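Local coordinates for beta-catenin homolog sys-1 (Caenorhabditis elegans, PDB 3C2G), which acts as a transcription coregulator in Wnt asymmetry signalling, binding the TCF factor POP-1 directly and activating or repressing target genes, at residues A[539-547]-A[575-583]; A[584-594]-A[609-618]. All blocks are in the same frame, centred on the assembly; numbering follows the deposited sequence.

Contact 1. Residues A[539-547]-A[575-583]; sequences EKEVAQYSY and KILEHCPTR
Ala-543 and Ile-576 mark the point where the two backbones run closest, their CA atoms 4.8 Å apart. Here the short helix 539-544 crosses the C-terminal end of helix 563-579 almost perpendicularly, at 94°, with the axes 8.7 Å apart at closest approach. This is helix-on-helix packing within the all-helical armadillo domain, near its C-terminal end. The methyl of Ala-543 sits at this close point: its CB lies 4.0 Å from Ile-576 CA, with His-579 CB and Cys-580 SG beside it.

His-579 packs against the first turn of helix 539-544. Its ND1 donates to Lys-575 O one turn back (3.0 Å), which fixes the rotation of the ring. One ring face then lies against the backbone of Glu-539 and Lys-540, with Lys-540 CA in CH-pi contact 4.2 Å from the centroid, while the lysine's CG, CD and CE run past CD2. The Glu-539 side chain crosses that of His-579 at about a right angle, its carboxylate turned 70° from the ring, and brings OE2 to the ring edge, 3.0 Å from CE1. Its other oxygen, OE1, forms a salt bridge with Lys-575 NZ (3.0 Å). The lysine chain runs straight and bends only at its last torsion (chi4 -65°), which turns NZ onto OE1 from above the carboxylate plane. That positive charge probably eases the approach of Glu-578 OE2 to Glu-539 OE2.

At the other end Arg-583 reaches back to the exit of helix 539-544. One guanidinium face lies under Tyr-547 CA, Gln-544 O sits at its edge, and NH2 makes a weak hydrogen bond of 3.0 Å to Ala-543 O.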
loop_
_atom_site.group_PDB
_atom_site.type_symbol
_atom_site.label_atom_id
_atom_site.label_comp_id
_atom_site.label_asym_id
_atom_site.label_seq_id
_atom_site.Cartn_x
_atom_site.Cartn_y
_atom_site.Cartn_z
ATOM N N GLU A 539 -14.336 -37.427 -19.292
ATOM C CA GLU A 539 -14.969 -36.776 -20.427
ATOM C C GLU A 539 -16.502 -36.845 -20.376
ATOM O O GLU A 539 -17.167 -35.820 -20.511
ATOM C CB GLU A 539 -14.426 -37.340 -21.735
ATOM C CG GLU A 539 -14.371 -36.325 -22.841
ATOM C CD GLU A 539 -13.576 -36.807 -24.031
ATOM O OE1 GLU A 539 -12.330 -36.769 -23.976
ATOM O OE2 GLU A 539 -14.198 -37.209 -25.034
ATOM N N LYS A 540 -17.058 -38.037 -20.148
ATOM C CA LYS A 540 -18.511 -38.211 -19.987
ATOM C C LYS A 540 -19.075 -37.336 -18.885
ATOM O O LYS A 540 -19.997 -36.567 -19.111
ATOM C CB LYS A 540 -18.858 -39.668 -19.660
ATOM C CG LYS A 540 -19.107 -40.555 -20.849
ATOM C CD LYS A 540 -20.587 -40.641 -21.201
ATOM C CE LYS A 540 -20.812 -41.531 -22.433
ATOM N NZ LYS A 540 -22.260 -41.653 -22.781
ATOM N N GLU A 541 -18.511 -37.488 -17.691
ATOM C CA GLU A 541 -18.986 -36.837 -16.481
ATOM C C GLU A 541 -18.997 -35.311 -16.620
ATOM O O GLU A 541 -19.983 -34.666 -16.265
ATOM C CB GLU A 541 -18.128 -37.287 -15.276
ATOM C CG GLU A 541 -18.751 -37.053 -13.884
ATOM C CD GLU A 541 -17.846 -37.467 -12.697
ATOM O OE1 GLU A 541 -18.305 -37.356 -11.532
ATOM O OE2 GLU A 541 -16.685 -37.905 -12.912
ATOM N N VAL A 542 -17.915 -34.743 -17.148
ATOM C CA VAL A 542 -17.833 -33.296 -17.324
ATOM C C VAL A 542 -18.919 -32.788 -18.264
ATOM O O VAL A 542 -19.603 -31.803 -17.965
ATOM C CB VAL A 542 -16.431 -32.832 -17.822
ATOM C CG1 VAL A 542 -16.479 -31.400 -18.291
ATOM C CG2 VAL A 542 -15.404 -32.968 -16.724
ATOM N N ALA A 543 -19.076 -33.467 -19.394
ATOM C CA ALA A 543 -20.076 -33.091 -20.372
ATOM C C ALA A 543 -21.471 -33.120 -19.771
ATOM O O ALA A 543 -22.205 -32.128 -19.850
ATOM C CB ALA A 543 -19.997 -33.985 -21.570
ATOM N N GLN A 544 -21.841 -34.228 -19.138
ATOM C CA GLN A 544 -23.203 -34.313 -18.609
ATOM C C GLN A 544 -23.424 -33.431 -17.379
ATOM O O GLN A 544 -24.528 -32.946 -17.166
ATOM C CB GLN A 544 -23.705 -35.760 -18.453
ATOM C CG GLN A 544 -23.064 -36.580 -17.360
ATOM C CD GLN A 544 -23.121 -38.096 -17.623
ATOM O OE1 GLN A 544 -23.893 -38.577 -18.467
ATOM N NE2 GLN A 544 -22.294 -38.849 -16.893
ATOM N N TYR A 545 -22.377 -33.172 -16.604
ATOM C CA TYR A 545 -22.501 -32.216 -15.500
ATOM C C TYR A 545 -22.412 -30.745 -15.938
ATOM O O TYR A 545 -22.459 -29.847 -15.096
ATOM C CB TYR A 545 -21.492 -32.507 -14.384
ATOM C CG TYR A 545 -21.889 -33.617 -13.437
ATOM C CD1 TYR A 545 -22.663 -33.354 -12.312
ATOM C CD2 TYR A 545 -21.479 -34.931 -13.661
ATOM C CE1 TYR A 545 -23.026 -34.377 -11.431
ATOM C CE2 TYR A 545 -21.834 -35.958 -12.792
ATOM C CZ TYR A 545 -22.603 -35.677 -11.682
ATOM O OH TYR A 545 -22.947 -36.693 -10.818
ATOM N N SER A 546 -22.307 -30.494 -17.241
ATOM C CA SER A 546 -22.225 -29.121 -17.762
ATOM C C SER A 546 -23.496 -28.587 -18.421
ATOM O O SER A 546 -23.433 -27.633 -19.199
ATOM C CB SER A 546 -21.071 -29.005 -18.751
ATOM O OG SER A 546 -19.854 -29.047 -18.050
ATOM N N TYR A 547 -24.638 -29.200 -18.114
ATOM C CA TYR A 547 -25.930 -28.770 -18.652
ATOM C C TYR A 547 -26.254 -27.302 -18.288
ATOM O O TYR A 547 -26.922 -26.608 -19.038
ATOM C CB TYR A 547 -27.040 -29.716 -18.179
ATOM C CG TYR A 547 -27.203 -29.714 -16.687
ATOM C CD1 TYR A 547 -26.387 -30.503 -15.884
ATOM C CD2 TYR A 547 -28.139 -28.889 -16.072
ATOM C CE1 TYR A 547 -26.502 -30.484 -14.506
ATOM C CE2 TYR A 547 -28.266 -28.862 -14.694
ATOM C CZ TYR A 547 -27.442 -29.664 -13.914
ATOM O OH TYR A 547 -27.562 -29.656 -12.533
ATOM N N LYS A 575 -16.297 -32.245 -27.711
ATOM C CA LYS A 575 -16.311 -33.288 -26.692
ATOM C C LYS A 575 -17.630 -33.347 -25.916
ATOM O O LYS A 575 -18.057 -34.429 -25.492
ATOM C CB LYS A 575 -15.128 -33.124 -25.741
ATOM C CG LYS A 575 -13.798 -33.525 -26.350
ATOM C CD LYS A 575 -12.658 -33.267 -25.394
ATOM C CE LYS A 575 -11.311 -33.659 -25.996
ATOM N NZ LYS A 575 -11.211 -35.126 -26.244
ATOM N N ILE A 576 -18.282 -32.199 -25.729
ATOM C CA ILE A 576 -19.600 -32.198 -25.088
ATOM C C ILE A 576 -20.636 -32.911 -25.977
ATOM O O ILE A 576 -21.473 -33.671 -25.483
ATOM C CB ILE A 576 -20.089 -30.767 -24.702
ATOM C CG1 ILE A 576 -19.257 -30.188 -23.561
ATOM C CG2 ILE A 576 -21.553 -30.786 -24.272
ATOM C CD1 ILE A 576 -19.343 -28.684 -23.465
ATOM N N LEU A 577 -20.560 -32.674 -27.284
ATOM C CA LEU A 577 -21.540 -33.227 -28.214
ATOM C C LEU A 577 -21.314 -34.705 -28.500
ATOM O O LEU A 577 -22.253 -35.413 -28.855
ATOM C CB LEU A 577 -21.599 -32.411 -29.501
ATOM C CG LEU A 577 -22.043 -30.964 -29.284
ATOM C CD1 LEU A 577 -22.054 -30.179 -30.577
ATOM C CD2 LEU A 577 -23.412 -30.911 -28.616
ATOM N N GLU A 578 -20.077 -35.171 -28.327
ATOM C CA GLU A 578 -19.770 -36.595 -28.418
ATOM C C GLU A 578 -20.522 -37.381 -27.346
ATOM O O GLU A 578 -20.901 -38.525 -27.577
ATOM C CB GLU A 578 -18.261 -36.842 -28.302
ATOM C CG GLU A 578 -17.787 -38.262 -28.655
ATOM C CD GLU A 578 -16.246 -38.394 -28.663
ATOM O OE1 GLU A 578 -15.558 -37.510 -29.254
ATOM O OE2 GLU A 578 -15.720 -39.389 -28.084
ATOM N N HIS A 579 -20.749 -36.767 -26.187
ATOM C CA HIS A 579 -21.444 -37.452 -25.084
ATOM C C HIS A 579 -22.884 -36.963 -24.823
ATOM O O HIS A 579 -23.696 -37.692 -24.262
ATOM C CB HIS A 579 -20.609 -37.424 -23.804
ATOM C CG HIS A 579 -19.223 -37.958 -23.976
ATOM N ND1 HIS A 579 -18.124 -37.141 -24.147
ATOM C CD2 HIS A 579 -18.752 -39.228 -24.011
ATOM C CE1 HIS A 579 -17.040 -37.884 -24.284
ATOM N NE2 HIS A 579 -17.392 -39.154 -24.202
ATOM N N CYS A 580 -23.201 -35.742 -25.235
ATOM C CA CYS A 580 -24.576 -35.246 -25.150
ATOM C C CYS A 580 -25.001 -34.730 -26.511
ATOM O O CYS A 580 -25.080 -33.513 -26.714
ATOM C CB CYS A 580 -24.703 -34.146 -24.095
ATOM S SG CYS A 580 -24.056 -34.614 -22.463
ATOM N N PRO A 581 -25.289 -35.657 -27.448
ATOM C CA PRO A 581 -25.534 -35.357 -28.876
ATOM C C PRO A 581 -26.651 -34.339 -29.133
ATOM O O PRO A 581 -26.552 -33.528 -30.064
ATOM C CB PRO A 581 -25.920 -36.724 -29.469
ATOM C CG PRO A 581 -25.413 -37.739 -28.510
ATOM C CD PRO A 581 -25.427 -37.101 -27.158
ATOM N N THR A 582 -27.688 -34.374 -28.305
ATOM C CA THR A 582 -28.890 -33.582 -28.542
ATOM C C THR A 582 -28.695 -32.100 -28.234
ATOM O O THR A 582 -29.474 -31.272 -28.696
ATOM C CB THR A 582 -30.117 -34.121 -27.751
ATOM O OG1 THR A 582 -29.914 -33.913 -26.354
ATOM C CG2 THR A 582 -30.350 -35.622 -28.002
ATOM N N ARG A 583 -27.661 -31.761 -27.468
ATOM C CA ARG A 583 -27.335 -30.353 -27.212
ATOM C C ARG A 583 -27.053 -29.573 -28.493
ATOM O O ARG A 583 -27.220 -28.349 -28.531
ATOM C CB ARG A 583 -26.166 -30.209 -26.244
ATOM C CG ARG A 583 -26.573 -30.315 -24.815
ATOM C CD ARG A 583 -25.421 -30.055 -23.896
ATOM N NE ARG A 583 -25.556 -30.904 -22.720
ATOM C CZ ARG A 583 -24.779 -30.858 -21.650
ATOM N NH1 ARG A 583 -23.775 -29.986 -21.563
ATOM N NH2 ARG A 583 -25.012 -31.702 -20.659
#

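Contact 2. Residues A[584-594]-A[609-618]; sequences ADIWTIDRPML and ANSLLSRFPE
Phe-616 is sandwiched between Ile-589 and Ala-584. Ile-589 comes at the ring from the opposite direction and sets CD1 squarely over one face, 3.8 Å from the centroid and 11° off the normal, a CH-pi contact; CG2 of the same isoleucine touches CE1 and CZ. The placing follows from a chi1 of 68°, which tucks CG1 between the backbone N and carbonyl carbon. Against the other face, toward the rim, rests Ala-584 CB, while Ala-584 O approaches obliquely to 3.4 Å from CD1. Beyond the ring's far end Trp-587 offers an indole edge, CE3 being 4.2 Å from Phe-616 CZ.

All this belongs to the C-terminal end of the armadillo domain, where the chain leaving helix 603-613 turns back over the 584-594 segment. Asp-590 N-caps helix 591-598 there by accepting from Met-593 N, and Leu-594 of that helix faces helix 603-613. The two leucines Leu-594 and Leu-613 slide past each other in opposite directions, CD2 of the first 3.8 Å from CD1 of the second. Leu-594 CD1 meets Leu-612 CD2 at 4.1 Å, the two side chains crossing at about a right angle.

Arg-591 stretches from CG to NE past Phe-616, its guanidinium turned 84° from the ring. NH1 gives a weak hydrogen bond to Pro-617 O (2.8 Å), which lies at the guanidinium edge. Leu-613 CD1 lies over one face, toward its rim, and Glu-618 O over the opposite one. Glu-618 OE2 stands well out of the guanidinium plane, 3.8 Å from NH2, a long ion pair of charges alone.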
loop_
_atom_site.group_PDB
_atom_site.type_symbol
_atom_site.label_atom_id
_atom_site.label_comp_id
_atom_site.label_asym_id
_atom_site.label_seq_id
_atom_site.Cartn_x
_atom_site.Cartn_y
_atom_site.Cartn_z
ATOM N N ALA A 584 -26.651 -30.293 -29.540
ATOM C CA ALA A 584 -26.391 -29.687 -30.839
ATOM C C ALA A 584 -27.646 -29.071 -31.444
ATOM O O ALA A 584 -27.588 -28.004 -32.050
ATOM C CB ALA A 584 -25.783 -30.715 -31.792
ATOM N N ASP A 585 -28.780 -29.736 -31.273
ATOM C CA ASP A 585 -30.047 -29.230 -31.784
ATOM C C ASP A 585 -30.633 -28.118 -30.917
ATOM O O ASP A 585 -31.389 -27.268 -31.394
ATOM C CB ASP A 585 -31.036 -30.379 -31.909
ATOM C CG ASP A 585 -30.492 -31.510 -32.756
ATOM O OD1 ASP A 585 -30.939 -31.629 -33.923
ATOM O OD2 ASP A 585 -29.601 -32.253 -32.261
ATOM N N ILE A 586 -30.280 -28.136 -29.639
ATOM C CA ILE A 586 -30.804 -27.176 -28.680
ATOM C C ILE A 586 -30.037 -25.857 -28.710
ATOM O O ILE A 586 -30.645 -24.795 -28.589
ATOM C CB ILE A 586 -30.802 -27.767 -27.270
ATOM C CG1 ILE A 586 -31.626 -29.056 -27.262
ATOM C CG2 ILE A 586 -31.331 -26.760 -26.254
ATOM C CD1 ILE A 586 -31.391 -29.936 -26.044
ATOM N N TRP A 587 -28.714 -25.927 -28.884
ATOM C CA TRP A 587 -27.888 -24.722 -28.930
ATOM C C TRP A 587 -28.279 -23.838 -30.097
ATOM O O TRP A 587 -28.867 -24.298 -31.064
ATOM C CB TRP A 587 -26.399 -25.051 -29.033
ATOM C CG TRP A 587 -25.809 -25.609 -27.791
ATOM C CD1 TRP A 587 -26.347 -25.577 -26.552
ATOM C CD2 TRP A 587 -24.542 -26.256 -27.664
ATOM N NE1 TRP A 587 -25.514 -26.177 -25.661
ATOM C CE2 TRP A 587 -24.390 -26.602 -26.315
ATOM C CE3 TRP A 587 -23.519 -26.576 -28.562
ATOM C CZ2 TRP A 587 -23.255 -27.264 -25.829
ATOM C CZ3 TRP A 587 -22.377 -27.234 -28.078
ATOM C CH2 TRP A 587 -22.261 -27.568 -26.727
ATOM N N THR A 588 -27.968 -22.556 -29.985
ATOM C CA THR A 588 -28.158 -21.647 -31.090
ATOM C C THR A 588 -26.800 -21.030 -31.416
ATOM O O THR A 588 -26.238 -20.287 -30.606
ATOM C CB THR A 588 -29.231 -20.586 -30.771
ATOM O OG1 THR A 588 -30.503 -21.234 -30.644
ATOM C CG2 THR A 588 -29.319 -19.537 -31.886
ATOM N N ILE A 589 -26.281 -21.377 -32.592
ATOM C CA ILE A 589 -24.956 -20.936 -33.029
ATOM C C ILE A 589 -25.003 -19.980 -34.221
ATOM O O ILE A 589 -26.025 -19.856 -34.900
ATOM C CB ILE A 589 -24.021 -22.138 -33.373
ATOM C CG1 ILE A 589 -24.508 -22.876 -34.628
ATOM C CG2 ILE A 589 -23.889 -23.076 -32.180
ATOM C CD1 ILE A 589 -23.492 -23.852 -35.207
ATOM N N ASP A 590 -23.882 -19.291 -34.433
ATOM C CA ASP A 590 -23.625 -18.523 -35.643
ATOM C C ASP A 590 -22.900 -19.466 -36.591
ATOM O O ASP A 590 -21.672 -19.565 -36.574
ATOM C CB ASP A 590 -22.752 -17.307 -35.309
ATOM C CG ASP A 590 -22.563 -16.356 -36.487
ATOM O OD1 ASP A 590 -22.632 -16.785 -37.660
ATOM O OD2 ASP A 590 -22.318 -15.163 -36.228
ATOM N N ARG A 591 -23.676 -20.170 -37.405
ATOM C CA ARG A 591 -23.144 -21.202 -38.284
ATOM C C ARG A 591 -22.106 -20.703 -39.317
ATOM O O ARG A 591 -21.070 -21.345 -39.488
ATOM C CB ARG A 591 -24.288 -21.963 -38.961
ATOM C CG ARG A 591 -23.882 -23.334 -39.455
ATOM C CD ARG A 591 -24.876 -23.910 -40.450
ATOM N NE ARG A 591 -24.277 -25.033 -41.169
ATOM C CZ ARG A 591 -24.454 -26.315 -40.858
ATOM N NH1 ARG A 591 -25.235 -26.672 -39.842
ATOM N NH2 ARG A 591 -23.849 -27.248 -41.577
ATOM N N PRO A 592 -22.377 -19.572 -40.012
ATOM C CA PRO A 592 -21.386 -19.071 -40.975
ATOM C C PRO A 592 -20.048 -18.722 -40.333
ATOM O O PRO A 592 -19.000 -18.888 -40.961
ATOM C CB PRO A 592 -22.042 -17.802 -41.539
ATOM C CG PRO A 592 -23.489 -17.985 -41.301
ATOM C CD PRO A 592 -23.580 -18.716 -39.995
HETATM N N MSE A 593 -20.084 -18.248 -39.094
HETATM C CA MSE A 593 -18.854 -17.999 -38.354
HETATM C C MSE A 593 -18.043 -19.278 -38.127
HETATM O O MSE A 593 -16.820 -19.274 -38.257
HETATM C CB MSE A 593 -19.151 -17.325 -37.026
HETATM C CG MSE A 593 -17.909 -16.803 -36.356
HETATM SE SE MSE A 593 -17.853 -17.310 -34.485
HETATM C CE MSE A 593 -17.588 -19.241 -34.644
ATOM N N LEU A 594 -18.727 -20.366 -37.790
ATOM C CA LEU A 594 -18.064 -21.647 -37.584
ATOM C C LEU A 594 -17.496 -22.198 -38.895
ATOM O O LEU A 594 -16.433 -22.815 -38.901
ATOM C CB LEU A 594 -19.015 -22.652 -36.923
ATOM C CG LEU A 594 -18.541 -24.085 -36.662
ATOM C CD1 LEU A 594 -17.302 -24.118 -35.785
ATOM C CD2 LEU A 594 -19.656 -24.889 -36.033
ATOM N N ALA A 609 -12.747 -27.190 -36.020
ATOM C CA ALA A 609 -13.908 -26.528 -36.599
ATOM C C ALA A 609 -14.815 -27.471 -37.388
ATOM O O ALA A 609 -16.007 -27.569 -37.082
ATOM C CB ALA A 609 -13.475 -25.349 -37.458
ATOM N N ASN A 610 -14.275 -28.174 -38.385
ATOM C CA ASN A 610 -15.136 -29.053 -39.185
ATOM C C ASN A 610 -15.550 -30.341 -38.488
ATOM O O ASN A 610 -16.629 -30.880 -38.766
ATOM C CB ASN A 610 -14.633 -29.275 -40.631
ATOM C CG ASN A 610 -13.159 -29.611 -40.709
ATOM O OD1 ASN A 610 -12.704 -30.612 -40.150
ATOM N ND2 ASN A 610 -12.404 -28.787 -41.432
ATOM N N SER A 611 -14.736 -30.802 -37.542
ATOM C CA SER A 611 -15.159 -31.889 -36.655
ATOM C C SER A 611 -16.398 -31.472 -35.861
ATOM O O SER A 611 -17.332 -32.254 -35.714
ATOM C CB SER A 611 -14.043 -32.294 -35.695
ATOM O OG SER A 611 -12.816 -32.456 -36.376
ATOM N N LEU A 612 -16.396 -30.236 -35.361
ATOM C CA LEU A 612 -17.542 -29.687 -34.636
ATOM C C LEU A 612 -18.726 -29.404 -35.566
ATOM O O LEU A 612 -19.881 -29.612 -35.186
ATOM C CB LEU A 612 -17.148 -28.426 -33.851
ATOM C CG LEU A 612 -18.208 -27.667 -33.037
ATOM C CD1 LEU A 612 -18.888 -28.545 -31.997
ATOM C CD2 LEU A 612 -17.603 -26.453 -32.377
ATOM N N LEU A 613 -18.434 -28.939 -36.781
ATOM C CA LEU A 613 -19.473 -28.659 -37.790
ATOM C C LEU A 613 -20.383 -29.864 -38.089
ATOM O O LEU A 613 -21.610 -29.723 -38.166
ATOM C CB LEU A 613 -18.832 -28.147 -39.083
ATOM C CG LEU A 613 -19.713 -27.456 -40.126
ATOM C CD1 LEU A 613 -20.271 -26.128 -39.606
ATOM C CD2 LEU A 613 -18.928 -27.241 -41.422
ATOM N N SER A 614 -19.782 -31.045 -38.224
ATOM C CA SER A 614 -20.527 -32.259 -38.559
ATOM C C SER A 614 -21.547 -32.691 -37.497
ATOM O O SER A 614 -22.376 -33.561 -37.754
ATOM C CB SER A 614 -19.566 -33.414 -38.859
ATOM O OG SER A 614 -18.965 -33.902 -37.669
ATOM N N ARG A 615 -21.482 -32.090 -36.314
ATOM C CA ARG A 615 -22.388 -32.441 -35.215
ATOM C C ARG A 615 -23.791 -31.861 -35.397
ATOM O O ARG A 615 -24.774 -32.424 -34.898
ATOM C CB ARG A 615 -21.833 -31.963 -33.870
ATOM C CG ARG A 615 -20.423 -32.415 -33.543
ATOM C CD ARG A 615 -20.394 -33.736 -32.824
ATOM N NE ARG A 615 -19.042 -34.043 -32.371
ATOM C CZ ARG A 615 -18.652 -35.234 -31.931
ATOM N NH1 ARG A 615 -19.515 -36.240 -31.887
ATOM N NH2 ARG A 615 -17.398 -35.418 -31.536
ATOM N N PHE A 616 -23.879 -30.748 -36.116
ATOM C CA PHE A 616 -25.110 -29.964 -36.179
ATOM C C PHE A 616 -26.099 -30.409 -37.254
ATOM O O PHE A 616 -25.706 -31.040 -38.233
ATOM C CB PHE A 616 -24.758 -28.478 -36.315
ATOM C CG PHE A 616 -24.138 -27.913 -35.078
ATOM C CD1 PHE A 616 -24.927 -27.284 -34.119
ATOM C CD2 PHE A 616 -22.775 -28.061 -34.840
ATOM C CE1 PHE A 616 -24.365 -26.792 -32.958
ATOM C CE2 PHE A 616 -22.208 -27.575 -33.685
ATOM C CZ PHE A 616 -23.001 -26.937 -32.738
ATOM N N PRO A 617 -27.397 -30.095 -37.069
ATOM C CA PRO A 617 -28.349 -30.358 -38.154
ATOM C C PRO A 617 -27.938 -29.649 -39.453
ATOM O O PRO A 617 -27.140 -28.703 -39.428
ATOM C CB PRO A 617 -29.666 -29.783 -37.618
ATOM C CG PRO A 617 -29.507 -29.778 -36.150
ATOM C CD PRO A 617 -28.062 -29.512 -35.886
ATOM N N GLU A 618 -28.474 -30.119 -40.576
ATOM C CA GLU A 618 -28.146 -29.544 -41.880
ATOM C C GLU A 618 -28.847 -28.201 -42.102
ATOM O O GLU A 618 -28.343 -27.350 -42.845
ATOM C CB GLU A 618 -28.454 -30.533 -43.018
ATOM C CG GLU A 618 -27.732 -30.217 -44.339
ATOM C CD GLU A 618 -26.274 -29.785 -44.136
ATOM O OE1 GLU A 618 -25.454 -30.607 -43.667
ATOM O OE2 GLU A 618 -25.955 -28.614 -44.441
#

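In the fold
Coming from the N terminus, the chain passes helix 494-507 and helix 515-535, both of which pack on Val-542 in the first segment of contact 1. Contact 1 then closes a loop of 27 residues that includes most of helix 563-579. Contact 2 opens at the very next residue and closes a shorter loop of 14 residues, spanning the rest of helix 591-598 and the start of helix 603-613. The two are in series, neither nested nor crossed, with centres about 15 Å apart. Leu-577 joins them by packing on Ala-584, Leu-612 and Arg-615, and Arg-615 also pairs with Asp-574. Helix 563-579 thus supplies the second segment of contact 1 and a surface on which Leu-594 and Leu-612 of contact 2 pack.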